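Local atomic coordinates of oxalate biosynthetic component 1 (Burkholderia thailandensis, PDB entry 5IKY), a protein that probably produces oxalate in a quorum sensing-dependent pathway, acting as a bifunctional enzyme that combines serine hydrolase and lyase activities. Residues K3-I7 / I513-D517; D945-C949 / A964-R968. All coordinates share one frame; numbering follows the deposited sequence.

Interaction 1: residues K3-I7 / I513-D517; sequences KTFYI and IGIVD
Phe5 and Ile513 meet where CG2 of the isoleucine reaches the ring at CD2, 3.7 Å away, approaching obliquely. Ile513 CG2 lies anti to the backbone N, which also brings it within 3.2 Å of Lys3 O, so one methyl serves both the ring and a backbone carbonyl. The lysine shares in this packing: its chain bends at chi2 (58°), laying CE over one face of the Phe5 ring, 3.6 Å above its plane and offset toward the rim, while NZ continues to the carbonyl oxygen of Leu469. Leu508, Ala464 and Ile465 from neighbouring helices pack around Phe5 as well. Further along on the same face, Ile7 CD1 meets Ile515 CG2 at 4.0 Å. Thr4 lies on the other face, and there Val516 CG2 comes to 3.5 Å from OG1, the two side chains crossing at about a right angle.

Three backbone bonds hold the segments in register, the donor alternating between them. Gly514 N donates to Lys3 O (3.1 Å) in the carbonyl plane. Phe5 N in return gives its hydrogen to Gly514 O, and Val516 N completes the set at Phe5 O (2.9 Å), its donor tilted 23° from the carbonyl plane. Tyr6 turns to the other edge, bonding through its backbone to Asp470 and Ile472. This is parallel beta pairing, Thr4 with Gly514 and Phe5 with Ile515: a short strand following helix 497-510 is added beside one strand of a closed parallel barrel, consistent with the TIM-barrel clan of the beta-keto acid cleavage family to which this region is related.

Interaction 2: residues D945-C949 / A964-R968; sequences DVQAC and AFFDR
Phe966 pushes the rim of its ring against Asp945 and Cys949, one helical turn apart on helix 937-955. The pair of helices, 937-955 and 959-966, forms the connection of a beta-alpha-beta crossover between the adjacent parallel strands 929-935 and 969-976 of the alpha/beta-hydrolase sheet. It illustrates how one aromatic side chain can carry most of a contact between two successive helices without any hydrogen bond passing between the segments.

The close part belongs to the far end of the Phe966 ring. CZ stands 3.7 Å from Asp945 O, which lies near the plane at the ring edge and already accepts the backbone N-H of Cys949; the slightly positive C-H rim probably suits this oxygen. CE1 rests 4.0 Å from Asp945 CB, with the carboxylate plane turned 42° from the ring. The acid points its polar end elsewhere, OD2 taking a hydrogen bond from Thr987 N.

Contact is slacker at Ala948, whose CB comes obliquely to both rings, 4.2 Å from Phe965 CE1. Phe965 spends little of its surface here and packs instead on Arg883 and Leu884, though its CD1 sits over one face of the Phe966 ring. Toward solvent lies Cys949, the one partly exposed residue of the touching set. With chi1 at -66°, SG sits beside its own backbone N and is brought to the aromatic rim, a sulfur-aromatic contact made edge-on: 3.9 Å from Phe966 CE2 and 5.1 Å from the ring centroid, 87° off the ring normal.

In the fold
Interaction 1 closes before interaction 2 opens along the chain, and the two are separate in space: their centres lie 43 Å apart and their nearest atoms about 32 Å. They share no sheet. Residues 3-7 and 513-517 bring a strand from more than 500 residues later back beside the chain's start, in the barrel half whose magnesium ion is bound by His227 and Glu477. Residues 945-949 and 964-968 instead join neighbouring helices within the C-terminal family region and its mixed sheet. Between the two contacts in sequence comes the cap family region. Long-range strand pairing and local helix packing thus occur in two distinct parts, in keeping with a bifunctional enzyme.

Interaction 1: residues K3-I7 / I513-D517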
# COMPACT_ATOMS: atom_id res chain seq x y z
N LYS A 3 -14.19 -13.00 13.37
CA LYS A 3 -14.88 -11.72 13.30
C LYS A 3 -14.00 -10.65 12.66
O LYS A 3 -12.85 -10.46 13.06
CB LYS A 3 -15.33 -11.27 14.69
CG LYS A 3 -15.92 -9.87 14.74
CD LYS A 3 -17.13 -9.74 13.81
CE LYS A 3 -17.71 -8.33 13.86
NZ LYS A 3 -18.80 -8.14 12.86
N THR A 4 -14.54 -9.95 11.66
CA THR A 4 -13.79 -8.90 10.98
C THR A 4 -14.62 -7.63 10.82
O THR A 4 -15.83 -7.68 10.63
CB THR A 4 -13.32 -9.33 9.58
OG1 THR A 4 -14.45 -9.58 8.74
CG2 THR A 4 -12.45 -10.59 9.65
N PHE A 5 -13.94 -6.48 10.91
CA PHE A 5 -14.54 -5.20 10.58
C PHE A 5 -13.86 -4.63 9.34
O PHE A 5 -12.71 -4.96 9.06
CB PHE A 5 -14.40 -4.20 11.73
CG PHE A 5 -15.26 -4.50 12.92
CD1 PHE A 5 -16.63 -4.27 12.86
CD2 PHE A 5 -14.71 -4.96 14.10
CE1 PHE A 5 -17.43 -4.53 13.96
CE2 PHE A 5 -15.51 -5.21 15.20
CZ PHE A 5 -16.87 -5.00 15.13
N TYR A 6 -14.56 -3.79 8.59
CA TYR A 6 -13.88 -2.98 7.59
C TYR A 6 -13.81 -1.54 8.09
O TYR A 6 -14.77 -1.02 8.66
CB TYR A 6 -14.56 -3.07 6.22
CG TYR A 6 -15.94 -2.45 6.11
CD1 TYR A 6 -16.11 -1.11 5.81
CD2 TYR A 6 -17.08 -3.24 6.26
CE1 TYR A 6 -17.37 -0.55 5.69
CE2 TYR A 6 -18.35 -2.69 6.15
CZ TYR A 6 -18.49 -1.35 5.86
OH TYR A 6 -19.75 -0.81 5.75
N ILE A 7 -12.65 -0.92 7.92
CA ILE A 7 -12.41 0.41 8.47
C ILE A 7 -12.59 1.50 7.43
O ILE A 7 -11.99 1.47 6.36
CB ILE A 7 -11.00 0.53 9.07
CG1 ILE A 7 -10.82 -0.45 10.22
CG2 ILE A 7 -10.74 1.96 9.55
CD1 ILE A 7 -9.43 -0.41 10.83
N ILE A 513 -9.66 -9.69 16.59
CA ILE A 513 -10.54 -9.28 15.51
C ILE A 513 -9.74 -8.73 14.33
O ILE A 513 -8.94 -7.81 14.49
CB ILE A 513 -11.54 -8.21 15.98
CG1 ILE A 513 -12.34 -8.73 17.17
CG2 ILE A 513 -12.46 -7.80 14.84
CD1 ILE A 513 -13.27 -7.71 17.77
N GLY A 514 -9.95 -9.31 13.16
CA GLY A 514 -9.22 -8.89 11.97
C GLY A 514 -9.90 -7.75 11.23
O GLY A 514 -11.00 -7.33 11.59
N ILE A 515 -9.23 -7.24 10.20
CA ILE A 515 -9.81 -6.19 9.38
C ILE A 515 -9.86 -6.60 7.91
O ILE A 515 -9.09 -7.46 7.47
CB ILE A 515 -9.03 -4.86 9.50
CG1 ILE A 515 -7.60 -5.02 8.99
CG2 ILE A 515 -9.03 -4.39 10.94
CD1 ILE A 515 -6.79 -3.74 9.06
N VAL A 516 -10.77 -5.98 7.16
CA VAL A 516 -10.94 -6.30 5.75
C VAL A 516 -10.27 -5.25 4.87
O VAL A 516 -10.55 -4.06 4.99
CB VAL A 516 -12.43 -6.40 5.38
CG1 VAL A 516 -12.59 -6.78 3.92
CG2 VAL A 516 -13.13 -7.41 6.28
N ASP A 517 -9.39 -5.70 3.98
CA ASP A 517 -8.74 -4.79 3.04
C ASP A 517 -9.70 -4.40 1.92
O ASP A 517 -10.75 -5.02 1.74
CB ASP A 517 -7.47 -5.42 2.46
CG ASP A 517 -7.75 -6.69 1.69
OD1 ASP A 517 -8.44 -7.58 2.23
OD2 ASP A 517 -7.29 -6.80 0.53

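Interaction 2: residues D945-C949 / A964-R968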
# COMPACT_ATOMS: atom_id res chain seq x y z
N ASP A 945 12.20 -34.19 -8.42
CA ASP A 945 11.73 -35.03 -7.32
C ASP A 945 10.64 -35.98 -7.80
O ASP A 945 10.61 -37.15 -7.41
CB ASP A 945 11.20 -34.16 -6.18
CG ASP A 945 12.23 -33.17 -5.67
OD1 ASP A 945 13.35 -33.13 -6.23
OD2 ASP A 945 11.93 -32.43 -4.71
N VAL A 946 9.75 -35.47 -8.65
CA VAL A 946 8.67 -36.26 -9.22
C VAL A 946 9.20 -37.45 -10.03
O VAL A 946 8.75 -38.58 -9.86
CB VAL A 946 7.76 -35.40 -10.12
CG1 VAL A 946 6.83 -36.28 -10.95
CG2 VAL A 946 6.96 -34.41 -9.28
N GLN A 947 10.16 -37.17 -10.90
CA GLN A 947 10.77 -38.20 -11.73
C GLN A 947 11.52 -39.23 -10.89
O GLN A 947 11.57 -40.41 -11.24
CB GLN A 947 11.71 -37.58 -12.76
CG GLN A 947 11.03 -36.61 -13.72
CD GLN A 947 11.99 -36.06 -14.75
OE1 GLN A 947 12.45 -36.78 -15.63
NE2 GLN A 947 12.29 -34.77 -14.64
N ALA A 948 12.11 -38.77 -9.79
CA ALA A 948 12.84 -39.64 -8.89
C ALA A 948 11.89 -40.64 -8.22
O ALA A 948 12.23 -41.81 -8.05
CB ALA A 948 13.58 -38.83 -7.83
N CYS A 949 10.70 -40.16 -7.86
CA CYS A 949 9.68 -41.02 -7.28
C CYS A 949 9.19 -42.05 -8.29
O CYS A 949 8.95 -43.21 -7.94
CB CYS A 949 8.50 -40.19 -6.77
SG CYS A 949 8.89 -39.09 -5.39
N ALA A 964 14.66 -40.82 3.03
CA ALA A 964 16.08 -40.83 3.34
C ALA A 964 16.89 -40.36 2.13
O ALA A 964 17.90 -39.67 2.27
CB ALA A 964 16.53 -42.21 3.78
N PHE A 965 16.42 -40.74 0.95
CA PHE A 965 17.05 -40.33 -0.30
C PHE A 965 16.98 -38.82 -0.49
O PHE A 965 17.95 -38.19 -0.91
CB PHE A 965 16.39 -41.04 -1.48
CG PHE A 965 16.86 -40.55 -2.82
CD1 PHE A 965 16.09 -39.67 -3.56
CD2 PHE A 965 18.07 -40.98 -3.35
CE1 PHE A 965 16.52 -39.22 -4.80
CE2 PHE A 965 18.51 -40.53 -4.58
CZ PHE A 965 17.73 -39.65 -5.31
N PHE A 966 15.83 -38.24 -0.16
CA PHE A 966 15.62 -36.80 -0.32
C PHE A 966 16.29 -36.00 0.79
O PHE A 966 16.48 -34.79 0.66
CB PHE A 966 14.12 -36.49 -0.36
CG PHE A 966 13.46 -36.82 -1.67
CD1 PHE A 966 14.04 -36.42 -2.86
CD2 PHE A 966 12.28 -37.54 -1.71
CE1 PHE A 966 13.45 -36.72 -4.07
CE2 PHE A 966 11.68 -37.85 -2.92
CZ PHE A 966 12.27 -37.44 -4.10
N ASP A 967 16.65 -36.67 1.88
CA ASP A 967 17.34 -36.01 2.98
C ASP A 967 18.81 -35.81 2.64
O ASP A 967 19.53 -35.10 3.35
CB ASP A 967 17.18 -36.81 4.27
CG ASP A 967 17.17 -35.93 5.51
OD1 ASP A 967 17.68 -34.79 5.44
OD2 ASP A 967 16.63 -36.37 6.55
N ARG A 968 19.25 -36.44 1.56
CA ARG A 968 20.62 -36.28 1.09
C ARG A 968 20.72 -35.17 0.05
O ARG A 968 21.68 -35.11 -0.73
CB ARG A 968 21.14 -37.60 0.50
CG ARG A 968 21.19 -38.75 1.49
CD ARG A 968 21.97 -38.36 2.74
NE ARG A 968 23.31 -37.87 2.43
CZ ARG A 968 24.17 -37.43 3.34
NH1 ARG A 968 23.84 -37.43 4.63
NH2 ARG A 968 25.37 -37.00 2.97